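Local atomic coordinates of alpha-l-arabinofuranosidase domain protein (Thermotoga maritima, PDB entry 4ATW), a protein that probably hydrolyses terminal, non-reducing alpha-L-arabinofuranosyl residues from arabinose-containing polysaccharides and oligosaccharides, as a thermostable alpha-L-arabinofuranosidase. Residues Glu337-Lys348 with Ala444-Asp455. Sequence-based numbering, arbitrary orientation.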
loop_
_atom_site.group_PDB
_atom_site.type_symbol
_atom_site.label_atom_id
_atom_site.label_comp_id
_atom_site.label_asym_id
_atom_site.label_seq_id
_atom_site.Cartn_x
_atom_site.Cartn_y
_atom_site.Cartn_z
ATOM N N GLU A 337 3.154 5.874 -20.503
ATOM C CA GLU A 337 3.844 5.934 -21.772
ATOM C C GLU A 337 3.864 7.421 -22.132
ATOM O O GLU A 337 3.020 8.178 -21.663
ATOM C CB GLU A 337 3.106 5.132 -22.821
ATOM C CG GLU A 337 4.039 4.387 -23.709
ATOM C CD GLU A 337 4.616 3.178 -23.029
ATOM O OE1 GLU A 337 3.832 2.321 -22.560
ATOM O OE2 GLU A 337 5.857 3.078 -22.973
ATOM N N LYS A 338 4.853 7.824 -22.927
ATOM C CA LYS A 338 5.037 9.204 -23.368
ATOM C C LYS A 338 3.744 9.874 -23.823
ATOM O O LYS A 338 3.594 11.093 -23.694
ATOM C CB LYS A 338 6.036 9.218 -24.516
ATOM C CG LYS A 338 5.990 7.906 -25.330
ATOM C CD LYS A 338 6.496 8.031 -26.780
ATOM C CE LYS A 338 5.528 8.803 -27.660
ATOM N NZ LYS A 338 6.008 8.931 -29.072
ATOM N N ASP A 339 2.807 9.073 -24.338
ATOM C CA ASP A 339 1.523 9.567 -24.863
ATOM C C ASP A 339 0.218 9.001 -24.258
ATOM O O ASP A 339 -0.873 9.231 -24.793
ATOM C CB ASP A 339 1.478 9.316 -26.369
ATOM C CG ASP A 339 1.610 7.845 -26.719
ATOM O OD1 ASP A 339 1.313 6.998 -25.858
ATOM O OD2 ASP A 339 1.996 7.528 -27.856
ATOM N N GLY A 340 0.305 8.260 -23.162
ATOM C CA GLY A 340 -0.908 7.707 -22.602
ATOM C C GLY A 340 -0.763 7.082 -21.243
ATOM O O GLY A 340 0.261 7.174 -20.568
ATOM N N LEU A 341 -1.832 6.414 -20.865
ATOM C CA LEU A 341 -1.947 5.764 -19.579
ATOM C C LEU A 341 -2.583 4.426 -19.895
ATOM O O LEU A 341 -2.989 4.198 -21.021
ATOM C CB LEU A 341 -3.169 6.325 -18.900
ATOM C CG LEU A 341 -3.120 6.576 -17.425
ATOM C CD1 LEU A 341 -1.808 7.232 -17.073
ATOM C CD2 LEU A 341 -4.310 7.452 -17.071
ATOM N N ILE A 342 -2.676 3.565 -18.885
ATOM C CA ILE A 342 -3.272 2.219 -18.946
ATOM C C ILE A 342 -3.343 1.745 -17.499
ATOM O O ILE A 342 -2.373 1.854 -16.739
ATOM C CB ILE A 342 -2.260 1.321 -19.770
ATOM C CG1 ILE A 342 -2.697 -0.147 -19.758
ATOM C CG2 ILE A 342 -0.891 1.408 -19.239
ATOM C CD1 ILE A 342 -2.508 -0.894 -18.472
ATOM N N LEU A 343 -4.508 1.239 -17.109
ATOM C CA LEU A 343 -4.707 0.779 -15.748
ATOM C C LEU A 343 -4.634 -0.743 -15.698
ATOM O O LEU A 343 -5.377 -1.425 -16.399
ATOM C CB LEU A 343 -6.063 1.278 -15.248
ATOM C CG LEU A 343 -6.320 2.729 -15.690
ATOM C CD1 LEU A 343 -7.519 3.314 -15.002
ATOM C CD2 LEU A 343 -5.137 3.565 -15.334
ATOM N N THR A 344 -3.711 -1.277 -14.892
ATOM C CA THR A 344 -3.543 -2.722 -14.737
ATOM C C THR A 344 -4.527 -3.235 -13.720
ATOM O O THR A 344 -5.015 -2.479 -12.877
ATOM C CB THR A 344 -2.175 -3.084 -14.229
ATOM O OG1 THR A 344 -1.906 -2.335 -13.042
ATOM C CG2 THR A 344 -1.132 -2.816 -15.297
ATOM N N PRO A 345 -4.840 -4.539 -13.793
ATOM C CA PRO A 345 -5.789 -5.188 -12.874
ATOM C C PRO A 345 -5.559 -4.831 -11.401
ATOM O O PRO A 345 -6.494 -4.772 -10.606
ATOM C CB PRO A 345 -5.580 -6.670 -13.170
ATOM C CG PRO A 345 -5.292 -6.647 -14.667
ATOM C CD PRO A 345 -4.336 -5.496 -14.803
ATOM N N VAL A 346 -4.302 -4.572 -11.046
ATOM C CA VAL A 346 -3.957 -4.198 -9.681
ATOM C C VAL A 346 -4.588 -2.843 -9.388
ATOM O O VAL A 346 -5.163 -2.628 -8.321
ATOM C CB VAL A 346 -2.442 -4.104 -9.510
ATOM C CG1 VAL A 346 -2.116 -3.784 -8.071
ATOM C CG2 VAL A 346 -1.789 -5.421 -9.922
ATOM N N TYR A 347 -4.487 -1.925 -10.348
ATOM C CA TYR A 347 -5.090 -0.606 -10.161
ATOM C C TYR A 347 -6.591 -0.775 -9.980
ATOM O O TYR A 347 -7.182 -0.199 -9.078
ATOM C CB TYR A 347 -4.787 0.321 -11.347
ATOM C CG TYR A 347 -5.592 1.615 -11.334
ATOM C CD1 TYR A 347 -6.944 1.623 -11.707
ATOM C CD2 TYR A 347 -5.043 2.805 -10.885
ATOM C CE1 TYR A 347 -7.713 2.773 -11.614
ATOM C CE2 TYR A 347 -5.810 3.957 -10.792
ATOM C CZ TYR A 347 -7.138 3.922 -11.154
ATOM O OH TYR A 347 -7.925 5.027 -11.025
ATOM N N LYS A 348 -7.196 -1.588 -10.839
ATOM C CA LYS A 348 -8.623 -1.820 -10.779
ATOM C C LYS A 348 -9.068 -2.274 -9.400
ATOM O O LYS A 348 -10.040 -1.730 -8.852
ATOM C CB LYS A 348 -9.028 -2.841 -11.837
ATOM C CG LYS A 348 -8.929 -2.290 -13.255
ATOM C CD LYS A 348 -9.798 -1.026 -13.448
ATOM C CE LYS A 348 -9.677 -0.397 -14.853
ATOM N NZ LYS A 348 -10.498 0.845 -14.969
ATOM N N ALA A 444 -6.030 -11.968 -18.470
ATOM C CA ALA A 444 -6.431 -10.792 -19.222
ATOM C C ALA A 444 -5.681 -9.614 -18.641
ATOM O O ALA A 444 -5.274 -9.654 -17.484
ATOM C CB ALA A 444 -7.944 -10.575 -19.111
ATOM N N ARG A 445 -5.484 -8.588 -19.457
ATOM C CA ARG A 445 -4.793 -7.388 -19.027
ATOM C C ARG A 445 -5.190 -6.258 -19.967
ATOM O O ARG A 445 -5.576 -6.500 -21.111
ATOM C CB ARG A 445 -3.276 -7.621 -19.013
ATOM C CG ARG A 445 -2.720 -8.304 -20.247
ATOM C CD ARG A 445 -1.357 -8.963 -19.980
ATOM N NE ARG A 445 -0.433 -8.074 -19.274
ATOM C CZ ARG A 445 -0.046 -6.875 -19.713
ATOM N NH1 ARG A 445 -0.506 -6.402 -20.867
ATOM N NH2 ARG A 445 0.801 -6.141 -18.995
ATOM N N ASN A 446 -5.140 -5.025 -19.473
ATOM C CA ASN A 446 -5.519 -3.873 -20.290
ATOM C C ASN A 446 -4.354 -3.376 -21.099
ATOM O O ASN A 446 -3.221 -3.422 -20.639
ATOM C CB ASN A 446 -6.037 -2.728 -19.417
ATOM C CG ASN A 446 -7.331 -3.076 -18.725
ATOM O OD1 ASN A 446 -7.938 -2.244 -18.051
ATOM N ND2 ASN A 446 -7.768 -4.316 -18.895
ATOM N N THR A 447 -4.634 -2.901 -22.307
ATOM C CA THR A 447 -3.582 -2.380 -23.169
ATOM C C THR A 447 -3.886 -0.950 -23.538
ATOM O O THR A 447 -4.888 -0.386 -23.085
ATOM C CB THR A 447 -3.453 -3.193 -24.450
ATOM O OG1 THR A 447 -4.666 -3.092 -25.219
ATOM C CG2 THR A 447 -3.189 -4.641 -24.097
ATOM N N MET A 448 -3.015 -0.362 -24.350
ATOM C CA MET A 448 -3.221 1.006 -24.782
ATOM C C MET A 448 -4.488 1.078 -25.666
ATOM O O MET A 448 -5.236 2.061 -25.633
ATOM C CB MET A 448 -1.992 1.473 -25.548
ATOM C CG MET A 448 -1.874 2.983 -25.656
ATOM S SD MET A 448 -1.569 3.802 -24.091
ATOM C CE MET A 448 0.253 3.701 -24.017
ATOM N N GLU A 449 -4.737 0.014 -26.432
ATOM C CA GLU A 449 -5.909 -0.065 -27.316
ATOM C C GLU A 449 -7.156 -0.718 -26.713
ATOM O O GLU A 449 -8.261 -0.567 -27.244
ATOM C CB GLU A 449 -5.550 -0.807 -28.606
ATOM C CG GLU A 449 -4.943 0.083 -29.685
ATOM C CD GLU A 449 -5.552 -0.170 -31.062
ATOM O OE1 GLU A 449 -6.778 0.032 -31.223
ATOM O OE2 GLU A 449 -4.808 -0.571 -31.982
ATOM N N ASN A 450 -6.963 -1.456 -25.622
ATOM C CA ASN A 450 -8.052 -2.130 -24.908
ATOM C C ASN A 450 -8.003 -1.755 -23.441
ATOM O O ASN A 450 -7.859 -2.616 -22.587
ATOM C CB ASN A 450 -7.904 -3.641 -25.012
ATOM C CG ASN A 450 -8.342 -4.168 -26.333
ATOM O OD1 ASN A 450 -9.525 -4.091 -26.672
ATOM N ND2 ASN A 450 -7.396 -4.711 -27.101
ATOM N N PRO A 451 -8.148 -0.466 -23.127
ATOM C CA PRO A 451 -8.101 -0.004 -21.742
ATOM C C PRO A 451 -9.247 -0.505 -20.907
ATOM O O PRO A 451 -9.478 0.017 -19.806
ATOM C CB PRO A 451 -8.137 1.496 -21.894
ATOM C CG PRO A 451 -9.112 1.638 -23.016
ATOM C CD PRO A 451 -8.593 0.624 -24.010
ATOM N N ASN A 452 -9.957 -1.512 -21.421
ATOM C CA ASN A 452 -11.099 -2.069 -20.694
ATOM C C ASN A 452 -11.325 -3.572 -20.640
ATOM O O ASN A 452 -12.390 -4.011 -20.200
ATOM C CB ASN A 452 -12.363 -1.394 -21.195
ATOM C CG ASN A 452 -12.388 0.055 -20.831
ATOM O OD1 ASN A 452 -12.417 0.402 -19.654
ATOM N ND2 ASN A 452 -12.338 0.921 -21.829
ATOM N N VAL A 453 -10.338 -4.359 -21.064
ATOM C CA VAL A 453 -10.456 -5.823 -21.025
ATOM C C VAL A 453 -10.864 -6.286 -19.615
ATOM O O VAL A 453 -11.824 -7.045 -19.446
ATOM C CB VAL A 453 -9.117 -6.501 -21.413
ATOM C CG1 VAL A 453 -9.225 -8.003 -21.228
ATOM C CG2 VAL A 453 -8.761 -6.168 -22.855
ATOM N N VAL A 454 -10.113 -5.819 -18.616
ATOM C CA VAL A 454 -10.369 -6.113 -17.205
ATOM C C VAL A 454 -10.956 -4.826 -16.607
ATOM O O VAL A 454 -10.283 -3.791 -16.590
ATOM C CB VAL A 454 -9.046 -6.486 -16.468
ATOM C CG1 VAL A 454 -9.321 -6.749 -14.997
ATOM C CG2 VAL A 454 -8.408 -7.715 -17.122
ATOM N N ASP A 455 -12.200 -4.869 -16.126
ATOM C CA ASP A 455 -12.810 -3.654 -15.593
ATOM C C ASP A 455 -13.953 -3.914 -14.609
ATOM O O ASP A 455 -14.335 -5.067 -14.374
ATOM C CB ASP A 455 -13.296 -2.803 -16.773
ATOM C CG ASP A 455 -13.240 -1.321 -16.492
ATOM O OD1 ASP A 455 -13.217 -0.939 -15.307
ATOM O OD2 ASP A 455 -13.229 -0.533 -17.460
#
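Pro345 and Val454 approach to 6.4 Å between their CA atoms, and Ile342 and Met448, the nearest CA pair, to 6.0 Å: residues 446-448 pass beside strand 340-343, and the chain then loops back so that Val454 and Asp455 meet the first turn of helix 345-355. Ile342 points toward the loop. With CG1 opposite the backbone N (chi1 173°), its CG1 and CD1 both lie against the carbonyl oxygen Asn446 O, 3.4 Å from CD1, with Asn446 CB just beyond. Asn446 faces the 337-348 segment, its CB 3.4 Å from Leu343 O. Farther along, Met448 bends at chi2 and chi3 and bridges to the hairpin. Its SD lies 3.4 Å from Leu341 O, while its methyl CE reaches CB of Glu337 and, more loosely, Asp339 OD1. Those two acidic residues belong to a type I beta turn from Glu337 to Gly340, which joins strands 334-337 and 340-343 into a two-stranded antiparallel hairpin. The hairpin follows the last strand of the (beta/alpha)8 barrel; here it and the helix after it pack on a loop of the beta-rich C-terminal region, between strands 433-438 and 455-457. Within that loop Thr447 OG1 accepts the backbone N-H of Asn450 at 2.8 Å, an ST motif at the bend that carries Met448. At the helix N-terminus, the ring of Pro345 crosses Val454 at about a right angle, CG to CG1 4.0 Å. One turn on, Lys348 folds at chi2 (-58°) and extends past Val454 O to Asp455, where NZ forms a weak hydrogen bond within a salt bridge to OD1, 3.3 Å long. A methionine at Lys348 would probably leave both Asp455 and Glu351, the other salt-bridge partner of NZ and a residue of the same helix, without their positive mate.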